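Local coordinates for In2-1 family protein, glutathione transferase lambda3 (Populus trichocarpa, PDB 4PQI), which binds glutathione and, as a plant lambda-class glutathione transferase, probably catalyses glutathione-dependent thiol-transfer reactions, at residues C41-R46 / I183-R188; W48-F53 / F175-I180. One frame throughout, in Å; residues are numbered along the deposited sequence.

Contact 1. Residues C41-R46 / I183-R188; sequences CPFAQR and IPFVER. With GSH (glutathione), chain B.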
# COMPACT_ATOMS: atom_id res chain seq x y z
N CYS A 41 8.64 0.04 1.91
CA CYS A 41 8.20 -0.35 0.57
C CYS A 41 6.69 -0.13 0.46
O CYS A 41 5.93 -0.68 1.28
CB CYS A 41 8.53 -1.81 0.28
SG CYS A 41 7.66 -2.50 -1.16
N PRO A 42 6.26 0.68 -0.53
CA PRO A 42 4.84 1.01 -0.70
C PRO A 42 4.01 -0.18 -1.21
O PRO A 42 2.82 -0.24 -0.91
CB PRO A 42 4.86 2.17 -1.71
CG PRO A 42 6.14 2.01 -2.46
CD PRO A 42 7.12 1.37 -1.51
N PHE A 43 4.63 -1.11 -1.94
CA PHE A 43 3.87 -2.30 -2.38
C PHE A 43 3.57 -3.17 -1.17
O PHE A 43 2.43 -3.63 -0.99
CB PHE A 43 4.63 -3.10 -3.44
CG PHE A 43 4.83 -2.36 -4.73
CD1 PHE A 43 3.83 -2.32 -5.69
CD2 PHE A 43 6.04 -1.71 -4.99
CE1 PHE A 43 4.01 -1.63 -6.89
CE2 PHE A 43 6.23 -1.03 -6.18
CZ PHE A 43 5.21 -0.98 -7.13
N ALA A 44 4.58 -3.39 -0.33
CA ALA A 44 4.39 -4.11 0.92
C ALA A 44 3.43 -3.38 1.88
O ALA A 44 2.65 -4.00 2.59
CB ALA A 44 5.74 -4.35 1.60
N GLN A 45 3.50 -2.05 1.88
CA GLN A 45 2.62 -1.28 2.74
C GLN A 45 1.15 -1.61 2.48
O GLN A 45 0.37 -1.69 3.43
CB GLN A 45 2.85 0.22 2.58
CG GLN A 45 2.09 1.05 3.61
CD GLN A 45 2.35 2.52 3.45
OE1 GLN A 45 3.02 2.94 2.49
NE2 GLN A 45 1.87 3.32 4.40
N ARG A 46 0.80 -1.82 1.22
CA ARG A 46 -0.55 -2.27 0.87
C ARG A 46 -0.95 -3.47 1.73
O ARG A 46 -2.01 -3.48 2.33
CB ARG A 46 -0.64 -2.66 -0.60
CG ARG A 46 -0.63 -1.51 -1.59
CD ARG A 46 -0.34 -2.05 -2.99
NE ARG A 46 -0.57 -1.06 -4.05
CZ ARG A 46 -0.27 -1.26 -5.34
NH1 ARG A 46 0.31 -2.40 -5.72
NH2 ARG A 46 -0.51 -0.31 -6.23
N ILE A 183 -3.18 4.48 -1.64
CA ILE A 183 -2.66 5.39 -0.62
C ILE A 183 -1.14 5.37 -0.39
O ILE A 183 -0.56 6.43 -0.18
CB ILE A 183 -3.47 5.31 0.74
CG1 ILE A 183 -3.13 6.50 1.65
CG2 ILE A 183 -3.16 4.03 1.52
CD1 ILE A 183 -3.49 7.86 1.08
N PRO A 184 -0.47 4.19 -0.46
CA PRO A 184 0.98 4.29 -0.22
C PRO A 184 1.70 5.13 -1.26
O PRO A 184 2.72 5.78 -0.96
CB PRO A 184 1.45 2.83 -0.32
CG PRO A 184 0.23 2.01 -0.04
CD PRO A 184 -0.88 2.79 -0.67
N PHE A 185 1.18 5.14 -2.48
CA PHE A 185 1.83 5.85 -3.57
C PHE A 185 1.44 7.33 -3.55
O PHE A 185 2.29 8.22 -3.72
CB PHE A 185 1.57 5.15 -4.90
CG PHE A 185 2.21 3.79 -4.99
CD1 PHE A 185 3.54 3.66 -5.36
CD2 PHE A 185 1.50 2.64 -4.63
CE1 PHE A 185 4.16 2.40 -5.40
CE2 PHE A 185 2.10 1.39 -4.66
CZ PHE A 185 3.43 1.26 -5.05
N VAL A 186 0.16 7.59 -3.29
CA VAL A 186 -0.30 8.97 -3.16
C VAL A 186 0.40 9.64 -1.98
O VAL A 186 0.83 10.79 -2.10
CB VAL A 186 -1.84 9.05 -3.02
CG1 VAL A 186 -2.28 10.50 -2.64
CG2 VAL A 186 -2.52 8.60 -4.30
N GLU A 187 0.52 8.92 -0.86
CA GLU A 187 1.27 9.38 0.32
C GLU A 187 2.66 9.90 -0.05
O GLU A 187 3.03 11.04 0.26
CB GLU A 187 1.39 8.23 1.35
CG GLU A 187 2.43 8.43 2.47
CD GLU A 187 2.66 7.17 3.35
OE1 GLU A 187 1.83 6.22 3.32
OE2 GLU A 187 3.69 7.14 4.06
N ARG A 188 3.43 9.06 -0.73
CA ARG A 188 4.81 9.40 -1.07
C ARG A 188 4.87 10.47 -2.16
O ARG A 188 5.67 11.40 -2.07
CB ARG A 188 5.57 8.15 -1.51
CG ARG A 188 5.77 7.17 -0.38
CD ARG A 188 6.12 5.78 -0.90
NE ARG A 188 6.51 4.89 0.19
CZ ARG A 188 5.65 4.37 1.06
NH1 ARG A 188 4.36 4.67 0.97
NH2 ARG A 188 6.08 3.57 2.03
N1 GSH B . 4.79 -5.83 -8.51
CA1 GSH B . 5.34 -6.10 -7.20
C1 GSH B . 4.25 -6.05 -6.16
O11 GSH B . 4.24 -6.82 -5.17
O12 GSH B . 3.31 -5.24 -6.27
CB1 GSH B . 6.45 -5.09 -6.90
CG1 GSH B . 7.02 -5.22 -5.49
CD1 GSH B . 8.34 -4.48 -5.44
OE1 GSH B . 8.89 -3.96 -6.62
N2 GSH B . 8.96 -4.30 -4.28
CA2 GSH B . 10.24 -3.62 -4.27
C2 GSH B . 11.38 -4.59 -4.18
O2 GSH B . 11.24 -5.79 -3.46
CB2 GSH B . 10.30 -2.64 -3.10
SG2 GSH B . 9.54 -1.05 -3.49
N3 GSH B . 12.51 -4.27 -4.78
CA3 GSH B . 13.76 -4.89 -4.38
C3 GSH B . 14.38 -5.60 -5.56
O31 GSH B . 15.44 -6.25 -5.42
O32 GSH B . 13.82 -5.55 -6.68
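At the glutathione site, where helix 42-54 of the thioredoxin-like domain begins, Pro42 and Phe43 pack against Phe185 of the helical C-terminal domain. Pro42 CB sits over one face of the Phe185 ring, 3.9 Å from its centroid, a CH-pi contact that suits the stiff, flat-sided proline. The edge of Phe185 points in turn into a face of Phe43, a T-shaped pair with planes 67° apart and Phe185 CZ above the centre of the Phe43 ring. Glutathione CB1 lies over the opposite face of Phe43, so an aromatic ring here serves ligand and domain interface alike. The run Cys41-Ala44 occupies the place of the thioredoxin CxxC motif: Cys41 is the N-cap, its SG accepting from Ala44 N at 3.3 Å, and the same SG lies 3.3 Å from glutathione SG2, consistent with thiol transfer. Gln45, extended with CG anti to the backbone N (chi1 -171°), bridges two residues of helix 177-197, a task that suits an amide, which offers an acceptor and a donor side by side. OE1 accepts from Arg188 NH1 at 2.7 Å, in the carbonyl plane, while NE2 donates to the syn lone pair of Glu187 OE1 at 3.1 Å; Tyr221 OH also holds that carboxylate oxygen. Arg188 NH1 has a second acceptor in Pro184 O, 2.8 Å away, and NH2 reaches Thr40 O. A leucine in place of Arg188 would probably leave Gln45 OE1 and Pro184 O without these donors. Phe185 CE2 comes over one face of the steeply inclined Arg46 guanidinium, whose N-H groups go to Ala181 O and Ser97 OG.

Contact 2. Residues W48-F53 / F175-I180; sequences WITRNF and FSLVDI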
# COMPACT_ATOMS: atom_id res chain seq x y z
N TRP A 48 0.48 -4.63 4.45
CA TRP A 48 0.57 -4.23 5.85
C TRP A 48 -0.73 -3.60 6.38
O TRP A 48 -1.25 -4.01 7.42
CB TRP A 48 1.75 -3.28 6.01
CG TRP A 48 2.15 -2.98 7.42
CD1 TRP A 48 1.59 -3.46 8.57
CD2 TRP A 48 3.22 -2.12 7.82
NE1 TRP A 48 2.24 -2.94 9.66
CE2 TRP A 48 3.25 -2.12 9.23
CE3 TRP A 48 4.15 -1.34 7.13
CZ2 TRP A 48 4.18 -1.38 9.95
CZ3 TRP A 48 5.07 -0.61 7.85
CH2 TRP A 48 5.08 -0.63 9.24
N ILE A 49 -1.24 -2.60 5.67
CA ILE A 49 -2.49 -1.95 6.04
C ILE A 49 -3.66 -2.95 6.08
O ILE A 49 -4.47 -2.91 7.00
CB ILE A 49 -2.85 -0.84 5.03
CG1 ILE A 49 -1.70 0.17 4.93
CG2 ILE A 49 -4.18 -0.16 5.42
CD1 ILE A 49 -1.76 1.05 3.66
N THR A 50 -3.73 -3.82 5.07
CA THR A 50 -4.79 -4.82 5.00
C THR A 50 -4.73 -5.75 6.21
O THR A 50 -5.76 -6.02 6.84
CB THR A 50 -4.75 -5.64 3.67
OG1 THR A 50 -4.74 -4.77 2.53
CG2 THR A 50 -5.94 -6.55 3.57
N ARG A 51 -3.53 -6.23 6.53
CA ARG A 51 -3.29 -7.09 7.70
C ARG A 51 -3.82 -6.44 8.98
O ARG A 51 -4.51 -7.08 9.78
CB ARG A 51 -1.79 -7.34 7.84
CG ARG A 51 -1.34 -7.99 9.14
CD ARG A 51 0.19 -8.02 9.16
NE ARG A 51 0.79 -8.43 10.43
CZ ARG A 51 1.21 -7.60 11.39
NH1 ARG A 51 1.06 -6.29 11.28
NH2 ARG A 51 1.76 -8.10 12.48
N ASN A 52 -3.47 -5.17 9.14
CA ASN A 52 -3.84 -4.39 10.32
C ASN A 52 -5.36 -4.22 10.41
O ASN A 52 -5.97 -4.57 11.43
CB ASN A 52 -3.13 -3.03 10.30
CG ASN A 52 -1.61 -3.14 10.50
OD1 ASN A 52 -1.08 -4.23 10.71
ND2 ASN A 52 -0.91 -2.01 10.41
N PHE A 53 -5.97 -3.70 9.35
CA PHE A 53 -7.40 -3.43 9.35
C PHE A 53 -8.26 -4.67 9.66
O PHE A 53 -9.19 -4.60 10.46
CB PHE A 53 -7.83 -2.82 8.02
CG PHE A 53 -9.20 -2.22 8.06
CD1 PHE A 53 -9.38 -0.88 8.41
CD2 PHE A 53 -10.32 -2.99 7.77
CE1 PHE A 53 -10.64 -0.32 8.45
CE2 PHE A 53 -11.59 -2.43 7.81
CZ PHE A 53 -11.75 -1.09 8.15
N PHE A 175 -14.41 2.12 3.33
CA PHE A 175 -12.98 1.91 3.07
C PHE A 175 -12.79 0.51 2.44
O PHE A 175 -13.42 -0.47 2.88
CB PHE A 175 -12.24 2.02 4.41
CG PHE A 175 -10.74 1.94 4.32
CD1 PHE A 175 -10.02 2.84 3.55
CD2 PHE A 175 -10.04 0.99 5.06
CE1 PHE A 175 -8.63 2.79 3.51
CE2 PHE A 175 -8.66 0.92 5.02
CZ PHE A 175 -7.96 1.82 4.23
N SER A 176 -11.95 0.42 1.41
CA SER A 176 -11.78 -0.84 0.70
C SER A 176 -10.34 -1.11 0.23
O SER A 176 -9.44 -0.27 0.40
CB SER A 176 -12.71 -0.89 -0.53
OG SER A 176 -12.16 -0.11 -1.59
N LEU A 177 -10.14 -2.27 -0.39
CA LEU A 177 -8.86 -2.64 -1.00
C LEU A 177 -8.35 -1.60 -2.02
O LEU A 177 -7.13 -1.45 -2.19
CB LEU A 177 -8.95 -4.02 -1.65
CG LEU A 177 -9.20 -5.22 -0.71
CD1 LEU A 177 -9.17 -6.56 -1.47
CD2 LEU A 177 -8.19 -5.22 0.45
N VAL A 178 -9.27 -0.91 -2.68
CA VAL A 178 -8.92 0.09 -3.68
C VAL A 178 -8.19 1.27 -3.04
O VAL A 178 -7.11 1.65 -3.50
CB VAL A 178 -10.15 0.58 -4.49
CG1 VAL A 178 -9.71 1.53 -5.58
CG2 VAL A 178 -10.89 -0.60 -5.10
N ASP A 179 -8.78 1.84 -2.00
CA ASP A 179 -8.12 2.88 -1.21
C ASP A 179 -6.73 2.43 -0.76
O ASP A 179 -5.76 3.15 -0.91
CB ASP A 179 -8.97 3.25 0.01
CG ASP A 179 -10.41 3.58 -0.37
OD1 ASP A 179 -10.60 4.57 -1.10
OD2 ASP A 179 -11.33 2.84 0.05
N ILE A 180 -6.66 1.21 -0.24
CA ILE A 180 -5.40 0.64 0.25
C ILE A 180 -4.35 0.51 -0.85
O ILE A 180 -3.17 0.75 -0.62
CB ILE A 180 -5.67 -0.74 0.92
CG1 ILE A 180 -6.57 -0.53 2.14
CG2 ILE A 180 -4.36 -1.48 1.24
CD1 ILE A 180 -7.09 -1.78 2.82
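Over one face of the Phe53 ring lies Phe175 CD2, 3.6 Å above the plane and displaced toward the rim. The two rings meet obliquely, with centroids 5.3 Å apart and planes at 55°, and the side chains run past each other in opposite directions. At the edge of the Phe175 ring, near its plane, stands Ile49 CG2, 4.4 Å from CZ. Phenylalanine suits both positions, since each ring spans a wide gap between the backbones without bringing in a polar atom that would need a partner. Phe53 leaves its helix with CG anti to the backbone N (chi1 -166°), which carries the ring across to Phe175.

Residues 175-180 open helix 177-197 with a capping box, a feature well known at this helix in glutathione transferases. Ser176 is the N-cap: its OG accepts from Val178 N at 3.2 Å, and Asp179 OD2 returns a bond to Ser176 N at 2.8 Å through its anti lone pair. Both residues have short polar side chains able to curl back onto the backbone, and Asp179 OD1 is held further by Trp211 NE1 and Phe170 N. Phe175, just before the cap, touches Ile180 inside the helix, CZ to CG1 3.4 Å, which makes a hydrophobic staple around the box.

Ile180 then slides alongside Ile49, its CG1 4.1 Å from Ile49 CG2, one branched chain fitting beside the other. Thr50 approaches at about a right angle, OG1 lying 3.6 Å from Ile180 CG2. Threonine can sit in this apolar setting because its hydroxyl is bonded to Arg46 O, one turn back. Leu177 CD2 closes over Thr50, on a side where helix 97-107 also packs.

Contacts 1 and 2 are successive steps of one domain interface, made by the same two helices, 42-54 and 177-197, with centres 11 Å apart. They meet directly: Arg46 O packs 3.3 Å from Ile180 CG2, and Ile183 CG2 lies 3.9 Å from Ile49 CD1. The interface changes character along its length. Contact 1 places the start of helix 42-54 beside glutathione and mixes rings with buried polar groups, whereas contact 2, with Ile180 about 11 Å from the ligand by its side chain, has no hydrogen bond across the segments and is held mainly by apolar side chains. Residues 175-180, which begin helix 177-197, lie about two turns before 183-188, whose Phe185 backs Phe43 of the glutathione pocket.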